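Local coordinates for protein sortase B (Clostridium perfringens, PDB 5YFK) that probably acts as a class B sortase, a cysteine transpeptidase of the family that anchors proteins to the bacterial cell wall, at residues G112-M115 and F121-I124; H126-N131 and V155-A160. The protein carries 1 engineered substitution. All coordinates share one frame; numbering follows the deposited sequence.

Interaction 1 of 2, residues G112-M115 and F121-I124; sequences GHNM and FAQI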
loop_
_atom_site.group_PDB
_atom_site.type_symbol
_atom_site.label_atom_id
_atom_site.label_comp_id
_atom_site.label_asym_id
_atom_site.label_seq_id
_atom_site.Cartn_x
_atom_site.Cartn_y
_atom_site.Cartn_z
ATOM N N GLY A 112 -6.694 1.042 -1.484
ATOM C CA GLY A 112 -7.080 1.756 -2.696
ATOM C C GLY A 112 -8.128 1.006 -3.480
ATOM O O GLY A 112 -8.289 -0.194 -3.311
ATOM N N HIS A 113 -8.841 1.734 -4.328
ATOM C CA HIS A 113 -9.893 1.186 -5.167
ATOM C C HIS A 113 -9.328 0.222 -6.217
ATOM O O HIS A 113 -8.202 0.404 -6.708
ATOM C CB HIS A 113 -10.629 2.314 -5.899
ATOM C CG HIS A 113 -11.708 2.967 -5.089
ATOM N ND1 HIS A 113 -12.779 2.266 -4.580
ATOM C CD2 HIS A 113 -11.986 4.276 -4.878
ATOM C CE1 HIS A 113 -13.655 3.114 -4.066
ATOM N NE2 HIS A 113 -13.161 4.332 -4.170
ATOM N N ASN A 114 -10.180 -0.723 -6.635
ATOM C CA ASN A 114 -9.994 -1.461 -7.868
ATOM C C ASN A 114 -11.250 -1.320 -8.697
ATOM O O ASN A 114 -12.241 -1.982 -8.424
ATOM C CB ASN A 114 -9.727 -2.930 -7.558
ATOM C CG ASN A 114 -9.878 -3.831 -8.778
ATOM O OD1 ASN A 114 -9.798 -3.373 -9.924
ATOM N ND2 ASN A 114 -9.942 -5.129 -8.531
ATOM N N MET A 115 -11.255 -0.339 -9.592
ATOM C CA MET A 115 -12.480 0.051 -10.268
ATOM C C MET A 115 -12.593 -0.560 -11.668
ATOM O O MET A 115 -13.509 -0.231 -12.427
ATOM C CB MET A 115 -12.582 1.576 -10.320
ATOM C CG MET A 115 -12.999 2.192 -8.994
ATOM S SD MET A 115 -13.415 3.936 -9.138
ATOM C CE MET A 115 -14.738 3.885 -10.350
ATOM N N PHE A 121 -5.425 0.732 -7.237
ATOM C CA PHE A 121 -4.881 -0.592 -6.789
ATOM C C PHE A 121 -5.440 -1.776 -7.606
ATOM O O PHE A 121 -5.209 -2.955 -7.246
ATOM C CB PHE A 121 -5.149 -0.814 -5.290
ATOM C CG PHE A 121 -4.010 -0.423 -4.356
ATOM C CD1 PHE A 121 -2.982 0.419 -4.760
ATOM C CD2 PHE A 121 -4.156 -0.639 -2.977
ATOM C CE1 PHE A 121 -1.981 0.825 -3.872
ATOM C CE2 PHE A 121 -3.155 -0.261 -2.092
ATOM C CZ PHE A 121 -2.069 0.482 -2.535
ATOM N N ALA A 122 -5.994 -1.513 -8.796
ATOM C CA ALA A 122 -6.474 -2.611 -9.648
ATOM C C ALA A 122 -5.403 -3.682 -9.796
ATOM O O ALA A 122 -5.678 -4.881 -9.726
ATOM C CB ALA A 122 -6.872 -2.090 -11.023
ATOM N N GLN A 123 -4.173 -3.256 -10.058
ATOM C CA GLN A 123 -3.119 -4.216 -10.405
ATOM C C GLN A 123 -2.594 -5.052 -9.283
ATOM O O GLN A 123 -1.881 -6.033 -9.526
ATOM C CB GLN A 123 -1.986 -3.537 -11.183
ATOM C CG GLN A 123 -2.455 -3.151 -12.564
ATOM C CD GLN A 123 -1.315 -2.882 -13.528
ATOM O OE1 GLN A 123 -0.133 -2.912 -13.146
ATOM N NE2 GLN A 123 -1.673 -2.427 -14.714
ATOM N N ILE A 124 -3.066 -4.805 -8.062
ATOM C CA ILE A 124 -2.815 -5.761 -6.971
ATOM C C ILE A 124 -3.312 -7.171 -7.302
ATOM O O ILE A 124 -2.685 -8.188 -6.945
ATOM C CB ILE A 124 -3.474 -5.270 -5.659
ATOM C CG1 ILE A 124 -2.874 -3.936 -5.214
ATOM C CG2 ILE A 124 -3.355 -6.327 -4.594
ATOM C CD1 ILE A 124 -1.395 -3.906 -4.926
#
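The carbonyl oxygen of H113 accepts the backbone N-H of F121, with H113 O and F121 N 2.8 Å apart, the one hydrogen bond that ties G112-M115 to F121-I124. The bond is somewhat bent at the hydrogen (142°). It closes the loop that leaves strand 107-111 of the sortase beta-barrel, and it illustrates how a segment with a predicted catalytic residue can be held through its backbone. H113, the predicted proton donor/acceptor, directs its CB away from F121-I124, and its NE2 is hydrogen-bonded to L80 O.

On one flank of this bond the F121 ring comes obliquely against the backbone of G112, with F121 CD2 3.4 Å from G112 N and 3.8 Å from G112 CA. On the other, N114 sets its amide against A122: N114 OD1 is 3.4 Å from A122 CB, a van der Waals touch. The amide of N114 is carried past A122 CA because chi1 (165°) turns CG to the side opposite the backbone N, and ND2 reaches on to S209 O. S209 is the engineered residue at the predicted acyl-thioester position, so N114 ties the loop to the backbone of the predicted nucleophile position. The chain around A122-I124 is wound as 3-10, with I124 N bonded to F121 O at 2.9 Å.

The contact is buried beside strand 203-210. T208 OG1 is hydrogen-bonded to G112 O and the T208 side chain touches F121 and N114, while the backbone of G112 pairs with I207. I124 packs on L206 and T208 of that strand and on I218 and V220 of strand 216-225.

Interaction 2 of 2, residues H126-N131 and V155-A160; sequences HFKNEN and VYQENA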
loop_
_atom_site.group_PDB
_atom_site.type_symbol
_atom_site.label_atom_id
_atom_site.label_comp_id
_atom_site.label_asym_id
_atom_site.label_seq_id
_atom_site.Cartn_x
_atom_site.Cartn_y
_atom_site.Cartn_z
ATOM N N HIS A 126 -2.875 -8.787 -9.825
ATOM C CA HIS A 126 -1.925 -9.531 -10.669
ATOM C C HIS A 126 -1.144 -10.475 -9.786
ATOM O O HIS A 126 -0.631 -11.488 -10.244
ATOM C CB HIS A 126 -0.965 -8.590 -11.373
ATOM C CG HIS A 126 -1.576 -7.798 -12.485
ATOM N ND1 HIS A 126 -0.856 -6.872 -13.207
ATOM C CD2 HIS A 126 -2.790 -7.879 -13.087
ATOM C CE1 HIS A 126 -1.634 -6.339 -14.136
ATOM N NE2 HIS A 126 -2.796 -6.963 -14.115
ATOM N N PHE A 127 -1.047 -10.150 -8.501
ATOM C CA PHE A 127 -0.271 -10.970 -7.584
ATOM C C PHE A 127 -0.915 -12.319 -7.298
ATOM O O PHE A 127 -0.245 -13.233 -6.804
ATOM C CB PHE A 127 0.001 -10.186 -6.302
ATOM C CG PHE A 127 1.048 -9.141 -6.471
ATOM C CD1 PHE A 127 2.380 -9.510 -6.583
ATOM C CD2 PHE A 127 0.701 -7.815 -6.689
ATOM C CE1 PHE A 127 3.363 -8.577 -6.848
ATOM C CE2 PHE A 127 1.681 -6.863 -6.937
ATOM C CZ PHE A 127 3.017 -7.235 -6.969
ATOM N N LYS A 128 -2.160 -12.509 -7.747
ATOM C CA LYS A 128 -2.817 -13.828 -7.603
ATOM C C LYS A 128 -2.336 -14.864 -8.621
ATOM O O LYS A 128 -2.594 -16.077 -8.473
ATOM C CB LYS A 128 -4.328 -13.682 -7.714
ATOM C CG LYS A 128 -4.969 -12.998 -6.509
ATOM C CD LYS A 128 -6.309 -12.360 -6.880
ATOM C CE LYS A 128 -7.304 -13.367 -7.399
ATOM N NZ LYS A 128 -8.519 -12.687 -7.901
ATOM N N ASN A 129 -1.564 -14.386 -9.588
ATOM C CA ASN A 129 -0.911 -15.238 -10.594
ATOM C C ASN A 129 0.502 -15.598 -10.153
ATOM O O ASN A 129 1.276 -14.718 -9.777
ATOM C CB ASN A 129 -0.889 -14.498 -11.944
ATOM C CG ASN A 129 -0.042 -15.219 -12.996
ATOM O OD1 ASN A 129 1.185 -15.214 -12.941
ATOM N ND2 ASN A 129 -0.704 -15.826 -13.964
ATOM N N GLU A 130 0.814 -16.898 -10.084
ATOM C CA GLU A 130 2.046 -17.350 -9.450
ATOM C C GLU A 130 3.290 -16.817 -10.169
ATOM O O GLU A 130 4.241 -16.387 -9.528
ATOM C CB GLU A 130 2.080 -18.880 -9.381
ATOM C CG GLU A 130 3.276 -19.438 -8.645
ATOM C CD GLU A 130 3.106 -20.899 -8.304
ATOM O OE1 GLU A 130 2.056 -21.474 -8.661
ATOM O OE2 GLU A 130 4.011 -21.464 -7.670
ATOM N N ASN A 131 3.245 -16.770 -11.503
ATOM C CA ASN A 131 4.366 -16.264 -12.275
ATOM C C ASN A 131 4.625 -14.806 -11.910
ATOM O O ASN A 131 5.759 -14.414 -11.689
ATOM C CB ASN A 131 4.094 -16.370 -13.778
ATOM C CG ASN A 131 4.323 -17.769 -14.321
ATOM O OD1 ASN A 131 5.122 -18.552 -13.781
ATOM N ND2 ASN A 131 3.639 -18.085 -15.410
ATOM N N VAL A 155 -0.031 -13.287 -0.604
ATOM C CA VAL A 155 -1.125 -12.749 -1.390
ATOM C C VAL A 155 -2.354 -13.641 -1.178
ATOM O O VAL A 155 -2.236 -14.856 -1.068
ATOM C CB VAL A 155 -0.819 -12.699 -2.917
ATOM C CG1 VAL A 155 -0.466 -14.091 -3.458
ATOM C CG2 VAL A 155 -2.006 -12.147 -3.678
ATOM N N TYR A 156 -3.487 -13.013 -0.913
ATOM C CA TYR A 156 -4.737 -13.747 -0.706
ATOM C C TYR A 156 -5.982 -12.920 -0.975
ATOM O O TYR A 156 -5.933 -11.686 -1.043
ATOM C CB TYR A 156 -4.779 -14.388 0.701
ATOM C CG TYR A 156 -4.753 -13.424 1.868
ATOM C CD1 TYR A 156 -3.539 -12.975 2.404
ATOM C CD2 TYR A 156 -5.936 -12.941 2.425
ATOM C CE1 TYR A 156 -3.506 -12.090 3.458
ATOM C CE2 TYR A 156 -5.918 -12.129 3.546
ATOM C CZ TYR A 156 -4.710 -11.651 4.013
ATOM O OH TYR A 156 -4.680 -10.780 5.073
ATOM N N GLN A 157 -7.136 -13.585 -1.041
ATOM C CA GLN A 157 -8.372 -12.832 -1.059
ATOM C C GLN A 157 -9.383 -13.490 -0.154
ATOM O O GLN A 157 -9.323 -14.701 0.116
ATOM C CB GLN A 157 -8.921 -12.632 -2.480
ATOM C CG GLN A 157 -9.055 -13.879 -3.320
ATOM C CD GLN A 157 -9.584 -13.598 -4.732
ATOM O OE1 GLN A 157 -9.527 -12.473 -5.236
ATOM N NE2 GLN A 157 -10.227 -14.585 -5.300
ATOM N N GLU A 158 -10.266 -12.681 0.384
ATOM C CA GLU A 158 -11.313 -13.228 1.226
ATOM C C GLU A 158 -12.408 -12.229 1.369
ATOM O O GLU A 158 -12.328 -11.129 0.866
ATOM C CB GLU A 158 -10.765 -13.611 2.615
ATOM C CG GLU A 158 -10.105 -12.470 3.366
ATOM C CD GLU A 158 -9.552 -12.887 4.736
ATOM O OE1 GLU A 158 -9.882 -12.240 5.749
ATOM O OE2 GLU A 158 -8.884 -13.935 4.832
ATOM N N ASN A 159 -13.439 -12.636 2.085
ATOM C CA ASN A 159 -14.595 -11.810 2.293
ATOM C C ASN A 159 -14.246 -10.523 3.073
ATOM O O ASN A 159 -13.529 -10.578 4.067
ATOM C CB ASN A 159 -15.603 -12.631 3.085
ATOM C CG ASN A 159 -16.750 -11.804 3.561
ATOM O OD1 ASN A 159 -16.689 -11.224 4.646
ATOM N ND2 ASN A 159 -17.772 -11.692 2.743
ATOM N N ALA A 160 -14.877 -9.412 2.723
ATOM C CA ALA A 160 -14.498 -8.133 3.314
ATOM C C ALA A 160 -14.752 -8.070 4.822
ATOM O O ALA A 160 -13.998 -7.448 5.565
ATOM C CB ALA A 160 -15.193 -6.995 2.611
#
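V155 lays its two methyl groups over the backbone of F127: V155 CG1 is 3.5 Å from F127 O, and V155 CG2 packs on F127 CB at 3.8 Å. The phenyl ring itself leads away from V155, to V220 and to an edge-to-face contact with F132. CG2 of V155 also grazes K128 CG, at 4.2 Å.

Two residues along the strand the contact turns polar. K128 crosses Q157 at about a right angle, its chain bent at the CG-CD bond (chi3 60°), and its ammonium donates to the amide oxygen, with K128 NZ 2.9 Å from Q157 OE1. The nitrogen stands above the carbonyl plane, 43° out of it, an approach that misses the lone pairs. D212 completes the group: its OD2 makes a salt bridge with K128 NZ and accepts a hydrogen bond from Q157 NE2. One carboxylate oxygen thus engages both partners, and it would be expected to steady the lysine's charge.

In the sortase beta-barrel, the contact joins the end of the 3-10 segment, at 126-128 just before helix 130-135, to strand 146-159, whose residues Y156 and E158 pair with V219 and R217 of strand 216-225.

Overall arrangement
Interactions 1 and 2 follow each other along the chain, their centres about 12 Å apart: residues 121-124 run almost directly into 126-131, so one connection between strand 107-111 and helix 130-135 is pinned first to its own beginning and then to strand 146-159. Both lie close to the predicted catalytic groups. In interaction 1 the side chain of N114 is about 4 Å from that of S209, and that of H113 about 8 Å from that of R217, the predicted transition-state stabilizer. In interaction 2 the side chain of Q157 comes within about 6 Å of that of R217 and 9 Å of that of S209. Both contacts thus lie near the predicted active site, interaction 1 containing H113 itself.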